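Local coordinates for protein RNA-dependent RNA Polymerase (Bombyx mori cytoplasmic polyhedrosis virus, PDB 6TZ0) that synthesises viral RNA from nucleoside triphosphates on an RNA template, in both transcription and replication of the double-stranded RNA genome, at residues 10-15 with 24-29; 16-21 with 846-851; 31-36 with 785-790; 158-163 with 771-776; 154-159 with 215-220. All blocks are in the same frame, centred on the assembly; numbering follows the deposited sequence.

Contact 1 (10-15 with 24-29)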
# COMPACT_ATOMS: atom_id res chain seq x y z
N THR A 10 -28.79 29.76 27.93
CA THR A 10 -27.69 30.61 28.38
C THR A 10 -27.64 31.89 27.57
O THR A 10 -28.22 32.00 26.49
CB THR A 10 -26.36 29.87 28.28
OG1 THR A 10 -26.13 29.48 26.92
CG2 THR A 10 -26.38 28.64 29.14
N ILE A 11 -26.93 32.88 28.11
CA ILE A 11 -26.77 34.14 27.41
C ILE A 11 -25.73 34.05 26.30
O ILE A 11 -25.68 34.94 25.44
CB ILE A 11 -26.44 35.26 28.41
CG1 ILE A 11 -25.24 34.87 29.26
CG2 ILE A 11 -27.63 35.56 29.28
CD1 ILE A 11 -24.75 35.97 30.16
N PHE A 12 -24.90 33.01 26.29
CA PHE A 12 -24.06 32.76 25.13
C PHE A 12 -24.86 32.23 23.95
O PHE A 12 -24.54 32.54 22.80
CB PHE A 12 -22.94 31.78 25.48
CG PHE A 12 -22.18 31.28 24.29
CD1 PHE A 12 -21.34 32.13 23.58
CD2 PHE A 12 -22.30 29.97 23.87
CE1 PHE A 12 -20.64 31.67 22.48
CE2 PHE A 12 -21.60 29.51 22.78
CZ PHE A 12 -20.78 30.36 22.08
N SER A 13 -25.91 31.45 24.21
CA SER A 13 -26.71 30.89 23.13
C SER A 13 -27.51 31.96 22.39
O SER A 13 -27.95 31.71 21.26
CB SER A 13 -27.66 29.83 23.66
OG SER A 13 -28.66 30.42 24.46
N GLU A 14 -27.72 33.13 23.00
CA GLU A 14 -28.45 34.20 22.36
C GLU A 14 -27.57 35.31 21.81
O GLU A 14 -28.01 36.01 20.89
CB GLU A 14 -29.47 34.80 23.34
CG GLU A 14 -28.86 35.44 24.56
CD GLU A 14 -29.91 35.91 25.54
OE1 GLU A 14 -31.11 35.71 25.27
OE2 GLU A 14 -29.53 36.47 26.59
N THR A 15 -26.35 35.47 22.31
CA THR A 15 -25.46 36.53 21.85
C THR A 15 -24.29 36.02 21.02
O THR A 15 -23.77 36.78 20.21
CB THR A 15 -24.91 37.32 23.04
OG1 THR A 15 -24.16 36.44 23.89
CG2 THR A 15 -26.03 37.94 23.83
N LYS A 24 -18.01 31.97 31.87
CA LYS A 24 -18.00 31.11 33.05
C LYS A 24 -19.19 30.16 33.06
O LYS A 24 -19.07 29.01 33.51
CB LYS A 24 -18.00 31.98 34.30
CG LYS A 24 -17.91 31.22 35.61
CD LYS A 24 -17.81 32.19 36.78
CE LYS A 24 -19.12 32.91 37.01
NZ LYS A 24 -20.18 31.98 37.48
N GLU A 25 -20.33 30.60 32.52
CA GLU A 25 -21.52 29.76 32.48
C GLU A 25 -21.35 28.59 31.51
O GLU A 25 -21.70 27.45 31.84
CB GLU A 25 -22.71 30.63 32.07
CG GLU A 25 -24.05 29.96 32.14
CD GLU A 25 -25.17 30.91 31.79
OE1 GLU A 25 -24.87 32.06 31.40
OE2 GLU A 25 -26.35 30.52 31.91
N ILE A 26 -20.79 28.85 30.33
CA ILE A 26 -20.49 27.80 29.37
C ILE A 26 -19.42 26.87 29.91
O ILE A 26 -19.48 25.65 29.72
CB ILE A 26 -20.10 28.42 28.01
CG1 ILE A 26 -21.28 29.18 27.43
CG2 ILE A 26 -19.62 27.38 27.01
CD1 ILE A 26 -22.47 28.30 27.15
N GLU A 27 -18.44 27.44 30.62
CA GLU A 27 -17.39 26.64 31.24
C GLU A 27 -17.96 25.68 32.27
O GLU A 27 -17.63 24.48 32.27
CB GLU A 27 -16.36 27.58 31.86
CG GLU A 27 -15.13 26.92 32.40
CD GLU A 27 -14.07 27.91 32.83
OE1 GLU A 27 -14.33 29.13 32.77
OE2 GLU A 27 -12.97 27.47 33.22
N HIS A 28 -18.90 26.16 33.09
CA HIS A 28 -19.55 25.33 34.10
C HIS A 28 -20.41 24.24 33.47
O HIS A 28 -20.35 23.08 33.89
CB HIS A 28 -20.39 26.22 35.01
CG HIS A 28 -21.15 25.47 36.06
ND1 HIS A 28 -20.54 24.88 37.14
CD2 HIS A 28 -22.48 25.25 36.21
CE1 HIS A 28 -21.46 24.30 37.90
NE2 HIS A 28 -22.64 24.51 37.35
N LEU A 29 -21.21 24.58 32.45
CA LEU A 29 -22.11 23.58 31.88
C LEU A 29 -21.37 22.53 31.06
O LEU A 29 -21.71 21.34 31.11
CB LEU A 29 -23.19 24.25 31.05
CG LEU A 29 -24.23 24.95 31.92
CD1 LEU A 29 -25.20 25.71 31.06
CD2 LEU A 29 -24.96 23.93 32.76
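Apolar packing joins Phe12 to Ile26: Phe12 CB rests 3.6 Å from Ile26 CG1, and Ile26 CD1 lies obliquely to the ring, 3.7 Å from Phe12 CD2. A chi1 of 170° turns the Phe12 ring away from its own N and past Ile26, the two side chains crossing at about a right angle. Thr10 adds its methyl, CG2 lying 3.7 Å from Leu29 CD1.

The extended Glu25 side chain brings its carboxylate to the first residues of helix 11-15. OE2 lies 3.3 Å from Thr10 CG2 and OE1 3.6 Å from Ile11 CG1, contacts with carbon rather than hydrogen bonds. The negative charge so near a helix N-terminus is probably favourable.

These are consecutive helices in a helix-loop-helix arrangement, joined by a four-residue link, residues 16-19, with the short one packed across the long one. Thr10, the N-cap of helix 11-15, packs against helix 20-35.

No hydrogen bond crosses the contact; the side-chain bonds lie within 10-15. Thr10 OG1 accepts a weak capping bond from Ser13 N, while Ser13 OG donates to Thr10 O at 2.6 Å. Thr15 OG1 donates to Ile11 O at 2.6 Å. Thr15 N grips that same oxygen. Beyond the two helices, Phe12 stacks on Phe18 and meets Tyr848 edge-to-face.

Contact 2 (16-21 with 846-851); sequences RKFTRE and PAYPFE
Phe18 and Phe850 pair through a single parallel beta bridge, their CA atoms 4.8 Å apart, which ties the link between helices 11-15 and 20-35 to a loop more than 800 residues further along the chain. Phe18 N donates to Pro849 O at 2.6 Å, a nearly straight bond, and Phe18 O accepts from Glu851 N at 3.0 Å with a more bent N-H (137°). The same Phe18 O also takes a CA-H...O contact from Phe850 CA.

The Phe18 side chain packs beside the bridge, between the two segments. Its CB lies near Pro849 O and 4.0 Å from Phe850 CD1. Further out, Phe18 CD2 stands over one face of the Phe850 ring, toward the rim, and also touches Tyr848 CB. Phe18 CE2, next along the same edge, comes to 3.5 Å from Tyr848 CB. It also meets CD2 of that tyrosine. The three rings form an aromatic cluster. Phe18 and Tyr848 stand almost perpendicular, with planes at 85°, whereas the Phe18 and Phe850 planes are 37° apart. The cluster continues into Phe23 through the Phe18 ring and into Tyr900 and Phe902 through Phe850.

Lys17 CG lies 3.7 Å from Pro849 CB, the two side chains crossing at about a right angle, before the rest of the extended lysine chain leads away toward Phe857. At the far end Thr19, N-cap of the following helix, receives a weak bond from Glu21 N on OG1, while its methyl CG2 touches Glu851 OE1 at 3.3 Å.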
# COMPACT_ATOMS: atom_id res chain seq x y z
N ARG A 16 -23.88 34.76 21.23
CA ARG A 16 -22.74 34.12 20.56
C ARG A 16 -21.44 34.89 20.77
O ARG A 16 -20.57 34.88 19.90
CB ARG A 16 -23.02 33.88 19.08
CG ARG A 16 -24.17 32.92 18.85
CD ARG A 16 -24.45 32.68 17.39
NE ARG A 16 -25.64 31.87 17.20
CZ ARG A 16 -26.16 31.55 16.02
NH1 ARG A 16 -25.57 31.97 14.91
NH2 ARG A 16 -27.25 30.82 15.94
N LYS A 17 -21.33 35.54 21.92
CA LYS A 17 -20.14 36.26 22.33
C LYS A 17 -19.81 35.83 23.75
O LYS A 17 -20.66 35.32 24.48
CB LYS A 17 -20.35 37.78 22.30
CG LYS A 17 -20.56 38.35 20.93
CD LYS A 17 -20.77 39.84 21.02
CE LYS A 17 -20.98 40.44 19.65
NZ LYS A 17 -21.18 41.91 19.74
N PHE A 18 -18.56 36.04 24.14
CA PHE A 18 -18.12 35.70 25.49
C PHE A 18 -17.88 36.97 26.28
O PHE A 18 -16.88 37.66 26.07
CB PHE A 18 -16.88 34.82 25.49
CG PHE A 18 -17.11 33.44 24.96
CD1 PHE A 18 -18.06 32.62 25.55
CD2 PHE A 18 -16.32 32.93 23.96
CE1 PHE A 18 -18.27 31.34 25.09
CE2 PHE A 18 -16.51 31.64 23.50
CZ PHE A 18 -17.49 30.85 24.06
N THR A 19 -18.79 37.27 27.20
CA THR A 19 -18.59 38.26 28.23
C THR A 19 -17.95 37.56 29.43
O THR A 19 -17.47 36.42 29.33
CB THR A 19 -19.91 38.93 28.59
OG1 THR A 19 -20.79 37.97 29.17
CG2 THR A 19 -20.57 39.49 27.33
N ARG A 20 -17.92 38.22 30.58
CA ARG A 20 -17.45 37.54 31.78
C ARG A 20 -18.56 36.80 32.51
O ARG A 20 -18.27 35.91 33.31
CB ARG A 20 -16.78 38.54 32.73
CG ARG A 20 -15.50 39.12 32.17
CD ARG A 20 -14.71 39.86 33.22
NE ARG A 20 -15.42 40.99 33.79
CZ ARG A 20 -15.41 42.23 33.29
NH1 ARG A 20 -14.73 42.49 32.19
NH2 ARG A 20 -16.09 43.19 33.89
N GLU A 21 -19.82 37.14 32.23
CA GLU A 21 -20.95 36.41 32.79
C GLU A 21 -21.42 35.26 31.91
O GLU A 21 -22.24 34.46 32.36
CB GLU A 21 -22.14 37.36 33.03
CG GLU A 21 -21.93 38.38 34.13
CD GLU A 21 -21.24 39.64 33.66
OE1 GLU A 21 -20.96 39.76 32.45
OE2 GLU A 21 -20.97 40.52 34.51
N PRO A 846 -10.30 28.64 16.50
CA PRO A 846 -10.85 29.98 16.30
C PRO A 846 -11.84 30.39 17.38
O PRO A 846 -12.70 29.61 17.78
CB PRO A 846 -11.53 29.87 14.93
CG PRO A 846 -10.82 28.79 14.25
CD PRO A 846 -10.47 27.80 15.30
N ALA A 847 -11.71 31.63 17.83
CA ALA A 847 -12.40 32.11 19.02
C ALA A 847 -13.61 32.97 18.68
O ALA A 847 -13.73 33.51 17.58
CB ALA A 847 -11.44 32.90 19.91
N TYR A 848 -14.50 33.07 19.65
CA TYR A 848 -15.66 33.95 19.62
C TYR A 848 -15.28 35.31 20.19
O TYR A 848 -14.20 35.45 20.77
CB TYR A 848 -16.80 33.29 20.39
CG TYR A 848 -17.43 32.12 19.67
CD1 TYR A 848 -18.46 32.32 18.77
CD2 TYR A 848 -16.97 30.83 19.88
CE1 TYR A 848 -19.03 31.27 18.11
CE2 TYR A 848 -17.54 29.77 19.23
CZ TYR A 848 -18.57 29.99 18.34
OH TYR A 848 -19.14 28.94 17.67
N PRO A 849 -16.11 36.35 20.01
CA PRO A 849 -15.79 37.67 20.60
C PRO A 849 -15.70 37.65 22.12
O PRO A 849 -16.65 37.30 22.82
CB PRO A 849 -16.95 38.54 20.13
CG PRO A 849 -17.34 37.96 18.86
CD PRO A 849 -17.18 36.49 19.00
N PHE A 850 -14.53 38.04 22.62
CA PHE A 850 -14.32 38.32 24.04
C PHE A 850 -14.56 39.79 24.30
O PHE A 850 -14.20 40.65 23.49
CB PHE A 850 -12.90 37.95 24.46
CG PHE A 850 -12.65 36.48 24.55
CD1 PHE A 850 -13.00 35.77 25.69
CD2 PHE A 850 -12.08 35.79 23.49
CE1 PHE A 850 -12.78 34.42 25.78
CE2 PHE A 850 -11.86 34.43 23.57
CZ PHE A 850 -12.21 33.75 24.71
N GLU A 851 -15.17 40.10 25.45
CA GLU A 851 -15.44 41.49 25.78
C GLU A 851 -14.23 42.11 26.45
O GLU A 851 -13.59 41.50 27.31
CB GLU A 851 -16.66 41.60 26.69
CG GLU A 851 -17.12 43.03 26.91
CD GLU A 851 -18.32 43.15 27.81
OE1 GLU A 851 -18.78 42.11 28.33
OE2 GLU A 851 -18.81 44.28 28.01

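Contact 3 (31-36 with 785-790); sequences AKLAND and GAICLR
Arg790 NE donates a hydrogen bond to Leu832 O, which fixes the guanidinium beside Ala31. Ala31 CB sits over the centre of one face of this flat group, 4.1 Å above its plane and 4.2 Å from Arg790 CZ. The side chain is extended from CG to NE, with CG anti to the backbone N (chi1 -161°); this extended shape carries the guanidinium to Ala31. NH1, which has its polar partner elsewhere, passes 3.6 Å from Ala31 N, and NH2 makes a long, weak ion pair with Glu27 OE2, one turn before Ala31 on the same helix, which may partly offset the charge of the buried arginine.

The contact packs the C-terminal turn of helix 20-35 against the chain leaving helix 774-786. Ala34 and Ile787 approach to 5.0 Å between CA atoms, a closeness the small alanine permits: Ala34 CB touches Ile787 O at 3.5 Å.

On one flank Leu33 CD1 meets Ile787 CD1 at 3.9 Å, and Leu33 CB lies near Ile787 CG1, a small apolar patch. The ATP-binding residues Arg147 and Arg791 lie next to this seam, although no ATP is bound here: the nearest side-chain atoms are about 4 Å apart for Ile787 with Arg147, and likewise for Ala34 with Arg791.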
# COMPACT_ATOMS: atom_id res chain seq x y z
N ALA A 31 -18.28 21.66 31.63
CA ALA A 31 -17.63 20.83 32.64
C ALA A 31 -18.59 19.82 33.24
O ALA A 31 -18.21 18.67 33.51
CB ALA A 31 -17.04 21.73 33.72
N LYS A 32 -19.84 20.23 33.47
CA LYS A 32 -20.84 19.32 34.03
C LYS A 32 -21.19 18.21 33.05
O LYS A 32 -21.47 17.08 33.45
CB LYS A 32 -22.08 20.11 34.44
CG LYS A 32 -23.15 19.31 35.16
CD LYS A 32 -24.29 20.21 35.61
CE LYS A 32 -25.46 19.40 36.15
NZ LYS A 32 -25.11 18.67 37.40
N LEU A 33 -21.15 18.51 31.75
CA LEU A 33 -21.35 17.44 30.77
C LEU A 33 -20.11 16.57 30.61
O LEU A 33 -20.24 15.39 30.27
CB LEU A 33 -21.76 18.00 29.42
CG LEU A 33 -23.18 18.56 29.38
CD1 LEU A 33 -23.48 19.10 28.00
CD2 LEU A 33 -24.17 17.48 29.77
N ALA A 34 -18.92 17.11 30.84
CA ALA A 34 -17.72 16.30 30.67
C ALA A 34 -17.40 15.42 31.88
O ALA A 34 -16.71 14.41 31.71
CB ALA A 34 -16.52 17.19 30.35
N ASN A 35 -17.86 15.78 33.08
CA ASN A 35 -17.40 15.07 34.27
C ASN A 35 -18.15 13.77 34.53
O ASN A 35 -17.54 12.69 34.54
CB ASN A 35 -17.49 15.99 35.49
CG ASN A 35 -16.43 17.07 35.49
OD1 ASN A 35 -15.27 16.81 35.16
ND2 ASN A 35 -16.82 18.28 35.85
N ASP A 36 -19.46 13.84 34.76
CA ASP A 36 -20.22 12.68 35.21
C ASP A 36 -21.25 12.23 34.18
O ASP A 36 -21.74 13.02 33.38
CB ASP A 36 -20.92 12.98 36.54
CG ASP A 36 -21.76 14.24 36.49
OD1 ASP A 36 -21.67 14.98 35.50
OD2 ASP A 36 -22.52 14.49 37.46
N GLY A 785 -14.54 20.15 21.48
CA GLY A 785 -13.39 20.44 22.32
C GLY A 785 -13.77 20.73 23.76
O GLY A 785 -12.99 20.45 24.67
N ALA A 786 -14.96 21.28 23.98
CA ALA A 786 -15.40 21.64 25.32
C ALA A 786 -15.93 20.46 26.12
O ALA A 786 -15.92 20.51 27.35
CB ALA A 786 -16.48 22.71 25.25
N ILE A 787 -16.38 19.41 25.45
CA ILE A 787 -16.88 18.25 26.17
C ILE A 787 -15.97 17.02 26.07
O ILE A 787 -15.56 16.46 27.08
CB ILE A 787 -18.31 17.90 25.71
CG1 ILE A 787 -19.28 18.98 26.18
CG2 ILE A 787 -18.73 16.54 26.22
CD1 ILE A 787 -20.55 19.06 25.37
N CYS A 788 -15.64 16.63 24.84
CA CYS A 788 -14.80 15.47 24.58
C CYS A 788 -13.33 15.51 25.02
O CYS A 788 -12.81 14.51 25.50
CB CYS A 788 -14.88 15.08 23.10
SG CYS A 788 -16.56 14.71 22.55
N LEU A 789 -12.67 16.64 24.83
CA LEU A 789 -11.25 16.77 25.16
C LEU A 789 -10.93 17.48 26.48
O LEU A 789 -9.77 17.82 26.72
CB LEU A 789 -10.51 17.45 24.01
CG LEU A 789 -10.74 16.90 22.61
CD1 LEU A 789 -10.13 17.83 21.57
CD2 LEU A 789 -10.15 15.50 22.47
N ARG A 790 -11.93 17.72 27.32
CA ARG A 790 -11.72 18.46 28.56
C ARG A 790 -11.28 17.71 29.84
O ARG A 790 -11.04 18.36 30.85
CB ARG A 790 -12.96 19.30 28.86
CG ARG A 790 -12.71 20.44 29.83
CD ARG A 790 -13.83 21.45 29.77
NE ARG A 790 -13.64 22.52 30.75
CZ ARG A 790 -14.49 23.52 30.92
NH1 ARG A 790 -15.58 23.59 30.18
NH2 ARG A 790 -14.24 24.45 31.83

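Contact 4 (158-163 with 771-776); sequences VWYQTT and VRRPEG
Trp159, in the last turn of helix 145-160, faces Gly776 in the first turn of helix 774-786, their CA atoms 7.4 Å apart; Gln161, with positive phi, turns the chain away from the first helix. No hydrogen bond links the segments.

The indole fills the gap between the backbones. Its CG is anti to the backbone N (chi1 -173°), which sends the six-membered ring out over the start of the second helix. Gly776 CA lies 4.1 Å from the centroid of that ring and over its face, a CH-pi contact. Glu775 comes instead to the ring edge, in its plane, with CG 3.7 Å from Trp159 CH2.

Arg773 bends at chi3 and slides past the indole, the guanidinium tilted only 19° from the ring plane. NE is 3.5 Å from Trp159 CZ2, while NE1 of the indole lies over one guanidinium face. NH2 reaches to 3.7 Å from Tyr160 OH, a contact rather than a bond.

Arg16 makes a cation-pi contact on the opposite face of the indole. A tryptophan layered between Gly776 and Arg16 thus forms the partly exposed seam where helix 145-160, in the N-terminal family region, meets the beginning of helix 774-786.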
# COMPACT_ATOMS: atom_id res chain seq x y z
N VAL A 158 -27.46 25.00 21.38
CA VAL A 158 -26.99 26.37 21.48
C VAL A 158 -27.20 27.12 20.16
O VAL A 158 -27.51 28.31 20.16
CB VAL A 158 -25.52 26.38 21.95
CG1 VAL A 158 -24.92 27.78 21.94
CG2 VAL A 158 -25.46 25.84 23.34
N TRP A 159 -27.10 26.42 19.03
CA TRP A 159 -27.34 27.09 17.75
C TRP A 159 -28.82 27.44 17.58
O TRP A 159 -29.15 28.59 17.26
CB TRP A 159 -26.88 26.22 16.59
CG TRP A 159 -26.94 26.93 15.26
CD1 TRP A 159 -27.99 26.94 14.39
CD2 TRP A 159 -25.90 27.69 14.64
NE1 TRP A 159 -27.68 27.68 13.28
CE2 TRP A 159 -26.40 28.15 13.41
CE3 TRP A 159 -24.60 28.03 15.00
CZ2 TRP A 159 -25.65 28.94 12.54
CZ3 TRP A 159 -23.85 28.81 14.15
CH2 TRP A 159 -24.38 29.25 12.93
N TYR A 160 -29.72 26.48 17.78
CA TYR A 160 -31.12 26.74 17.49
C TYR A 160 -31.91 27.29 18.66
O TYR A 160 -33.11 27.55 18.50
CB TYR A 160 -31.78 25.46 16.96
CG TYR A 160 -31.37 25.16 15.55
CD1 TYR A 160 -32.03 25.74 14.48
CD2 TYR A 160 -30.29 24.34 15.29
CE1 TYR A 160 -31.66 25.48 13.19
CE2 TYR A 160 -29.90 24.07 13.99
CZ TYR A 160 -30.59 24.65 12.95
OH TYR A 160 -30.21 24.40 11.66
N GLN A 161 -31.29 27.42 19.84
CA GLN A 161 -31.83 28.06 21.05
C GLN A 161 -33.06 27.37 21.63
O GLN A 161 -33.62 27.83 22.62
CB GLN A 161 -32.14 29.54 20.83
CG GLN A 161 -30.94 30.40 20.54
CD GLN A 161 -31.30 31.86 20.40
OE1 GLN A 161 -32.45 32.24 20.59
NE2 GLN A 161 -30.33 32.68 20.04
N THR A 162 -33.51 26.26 21.03
CA THR A 162 -34.67 25.52 21.49
C THR A 162 -34.28 24.05 21.56
O THR A 162 -33.23 23.64 21.05
CB THR A 162 -35.88 25.65 20.56
OG1 THR A 162 -35.58 25.07 19.29
CG2 THR A 162 -36.28 27.11 20.36
N THR A 163 -35.13 23.27 22.19
CA THR A 163 -34.86 21.85 22.36
C THR A 163 -35.84 20.96 21.60
O THR A 163 -35.72 19.74 21.68
CB THR A 163 -34.86 21.51 23.85
OG1 THR A 163 -34.41 20.17 24.04
CG2 THR A 163 -36.26 21.66 24.44
N VAL A 771 -18.40 22.21 2.54
CA VAL A 771 -19.47 22.39 3.50
C VAL A 771 -20.29 23.61 3.08
O VAL A 771 -19.84 24.42 2.27
CB VAL A 771 -18.90 22.55 4.93
CG1 VAL A 771 -18.40 23.95 5.19
CG2 VAL A 771 -19.84 22.09 5.97
N ARG A 772 -21.49 23.73 3.63
CA ARG A 772 -22.40 24.78 3.22
C ARG A 772 -22.56 25.88 4.26
O ARG A 772 -22.81 27.03 3.91
CB ARG A 772 -23.76 24.16 2.87
CG ARG A 772 -24.73 25.07 2.18
CD ARG A 772 -25.94 24.31 1.73
NE ARG A 772 -26.95 25.21 1.19
CZ ARG A 772 -28.13 24.83 0.74
NH1 ARG A 772 -28.46 23.54 0.76
NH2 ARG A 772 -28.98 25.72 0.28
N ARG A 773 -22.41 25.56 5.55
CA ARG A 773 -22.42 26.57 6.61
C ARG A 773 -21.24 26.31 7.54
O ARG A 773 -21.33 25.46 8.45
CB ARG A 773 -23.74 26.57 7.38
CG ARG A 773 -23.83 27.69 8.40
CD ARG A 773 -25.17 27.78 9.10
NE ARG A 773 -25.47 26.64 9.97
CZ ARG A 773 -26.53 25.86 9.84
NH1 ARG A 773 -27.42 26.09 8.88
NH2 ARG A 773 -26.72 24.85 10.67
N PRO A 774 -20.12 27.01 7.36
CA PRO A 774 -18.93 26.75 8.19
C PRO A 774 -19.03 27.26 9.62
O PRO A 774 -18.25 26.81 10.47
CB PRO A 774 -17.81 27.47 7.43
CG PRO A 774 -18.31 27.60 6.04
CD PRO A 774 -19.78 27.81 6.17
N GLU A 775 -19.96 28.17 9.92
CA GLU A 775 -20.05 28.73 11.26
C GLU A 775 -20.63 27.72 12.26
O GLU A 775 -20.15 27.62 13.40
CB GLU A 775 -20.89 30.01 11.22
CG GLU A 775 -21.04 30.70 12.56
CD GLU A 775 -19.74 31.27 13.08
OE1 GLU A 775 -18.87 31.64 12.26
OE2 GLU A 775 -19.59 31.35 14.32
N GLY A 776 -21.65 26.97 11.84
CA GLY A 776 -22.15 25.89 12.68
C GLY A 776 -21.14 24.78 12.87
O GLY A 776 -21.11 24.14 13.92

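Contact 5 (154-159 with 215-220)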
# COMPACT_ATOMS: atom_id res chain seq x y z
N ALA A 154 -25.49 19.29 22.26
CA ALA A 154 -25.21 20.59 22.86
C ALA A 154 -25.01 21.67 21.81
O ALA A 154 -25.50 22.80 21.97
CB ALA A 154 -23.98 20.50 23.75
N SER A 155 -24.30 21.34 20.73
CA SER A 155 -24.10 22.30 19.65
C SER A 155 -25.42 22.66 18.97
O SER A 155 -25.67 23.84 18.69
CB SER A 155 -23.12 21.74 18.63
OG SER A 155 -23.69 20.63 17.97
N LEU A 156 -26.27 21.66 18.73
CA LEU A 156 -27.58 21.92 18.12
C LEU A 156 -28.47 22.76 19.03
O LEU A 156 -29.20 23.64 18.55
CB LEU A 156 -28.26 20.60 17.78
CG LEU A 156 -27.79 19.76 16.60
CD1 LEU A 156 -28.26 18.36 16.78
CD2 LEU A 156 -28.40 20.32 15.35
N ASP A 157 -28.40 22.53 20.35
CA ASP A 157 -29.21 23.30 21.29
C ASP A 157 -28.77 24.75 21.35
O ASP A 157 -29.61 25.66 21.37
CB ASP A 157 -29.14 22.69 22.69
CG ASP A 157 -29.87 21.38 22.79
OD1 ASP A 157 -30.78 21.14 21.98
OD2 ASP A 157 -29.54 20.61 23.72
N VAL A 158 -27.46 25.00 21.38
CA VAL A 158 -26.99 26.37 21.48
C VAL A 158 -27.20 27.12 20.16
O VAL A 158 -27.51 28.31 20.16
CB VAL A 158 -25.52 26.38 21.95
CG1 VAL A 158 -24.92 27.78 21.94
CG2 VAL A 158 -25.46 25.84 23.34
N TRP A 159 -27.10 26.42 19.03
CA TRP A 159 -27.34 27.09 17.75
C TRP A 159 -28.82 27.44 17.58
O TRP A 159 -29.15 28.59 17.26
CB TRP A 159 -26.88 26.22 16.59
CG TRP A 159 -26.94 26.93 15.26
CD1 TRP A 159 -27.99 26.94 14.39
CD2 TRP A 159 -25.90 27.69 14.64
NE1 TRP A 159 -27.68 27.68 13.28
CE2 TRP A 159 -26.40 28.15 13.41
CE3 TRP A 159 -24.60 28.03 15.00
CZ2 TRP A 159 -25.65 28.94 12.54
CZ3 TRP A 159 -23.85 28.81 14.15
CH2 TRP A 159 -24.38 29.25 12.93
N THR A 215 -24.12 16.48 12.59
CA THR A 215 -23.06 17.19 11.90
C THR A 215 -23.54 17.73 10.56
O THR A 215 -23.17 18.84 10.16
CB THR A 215 -21.86 16.26 11.72
OG1 THR A 215 -21.43 15.80 13.00
CG2 THR A 215 -20.69 16.97 11.06
N ALA A 216 -24.38 16.97 9.86
CA ALA A 216 -24.93 17.43 8.59
C ALA A 216 -25.92 18.58 8.78
O ALA A 216 -26.01 19.45 7.91
CB ALA A 216 -25.61 16.27 7.87
N ILE A 217 -26.67 18.59 9.88
CA ILE A 217 -27.53 19.73 10.18
C ILE A 217 -26.70 20.96 10.52
O ILE A 217 -26.99 22.07 10.05
CB ILE A 217 -28.52 19.38 11.30
CG1 ILE A 217 -29.46 18.26 10.89
CG2 ILE A 217 -29.38 20.58 11.66
CD1 ILE A 217 -30.23 17.73 12.05
N MET A 218 -25.65 20.78 11.33
CA MET A 218 -24.74 21.88 11.65
C MET A 218 -24.02 22.42 10.42
O MET A 218 -23.65 23.60 10.39
CB MET A 218 -23.72 21.41 12.69
CG MET A 218 -24.24 21.29 14.12
SD MET A 218 -24.38 22.88 14.95
CE MET A 218 -26.12 23.18 14.79
N SER A 219 -23.84 21.58 9.41
CA SER A 219 -23.21 21.96 8.16
C SER A 219 -24.10 22.80 7.26
O SER A 219 -23.59 23.44 6.33
CB SER A 219 -22.79 20.69 7.43
OG SER A 219 -21.78 20.01 8.15
N GLY A 220 -25.40 22.81 7.49
CA GLY A 220 -26.31 23.43 6.55
C GLY A 220 -26.70 22.56 5.38
O GLY A 220 -27.35 23.05 4.46
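Met218 approaches the Trp159 indole obliquely, from the side of its plane on which Gly776 lies, away from the Arg16 face and the ring edge. The sulfur, SD, is 5.3 Å from the centroid of the five-membered ring and 35° off its normal, a Met-aromatic contact. The terminal methyl CE goes closer to the stem of the tryptophan, 3.6 Å from Trp159 CB.

Bends at chi2 (-78°) and chi3 bring Met218 CE to both Trp159 and Leu156, whose CD2 it touches at 3.7 Å. SD passes 3.8 Å from Ser155 OG, a hydroxyl whose hydrogen bond goes to Val152 O in its own helix. Leu156 CD2 meets Ile217 CG2 as well, at 3.8 Å, the two side chains crossing at about a right angle.

Just after Met218, helix 206-218 ends in a Schellman motif at Gly220. Thr215 O is gripped by Ser219 N and Ser219 OG from opposite faces of its carbonyl plane.

Both helices belong to the N-terminal family region. Helix 774-786 runs against the pair, Leu780 touching both Ser155 and Thr215, and helix 11-15 leans on Val158 of helix 145-160.

Overall arrangement
Contacts 4 and 5 have centres 4 Å apart and share Val158 and Trp159, where helices 145-160, 206-218 and 774-786 pack together. Contacts 1 and 2, 10 Å apart, are joined by Phe12, whose CD1 lies 3.5 Å from Phe18 CE1. Two probable hydrogen bonds connect these groups: Gln161 NE2 to Ser13 O (2.8 Å) between contacts 4 and 1, and Arg16 NH2 to Trp159 O (3.2 Å) between contacts 2 and 4. Contact 3 shares helix 20-35 with contacts 1 and 2, and its Ile787 CD1 lies 4.1 Å from Ala154 CB of contact 5. Contact 3 borders Arg147 and Arg791, which bind ATP in another structure of this protein; the others lie away from annotated sites.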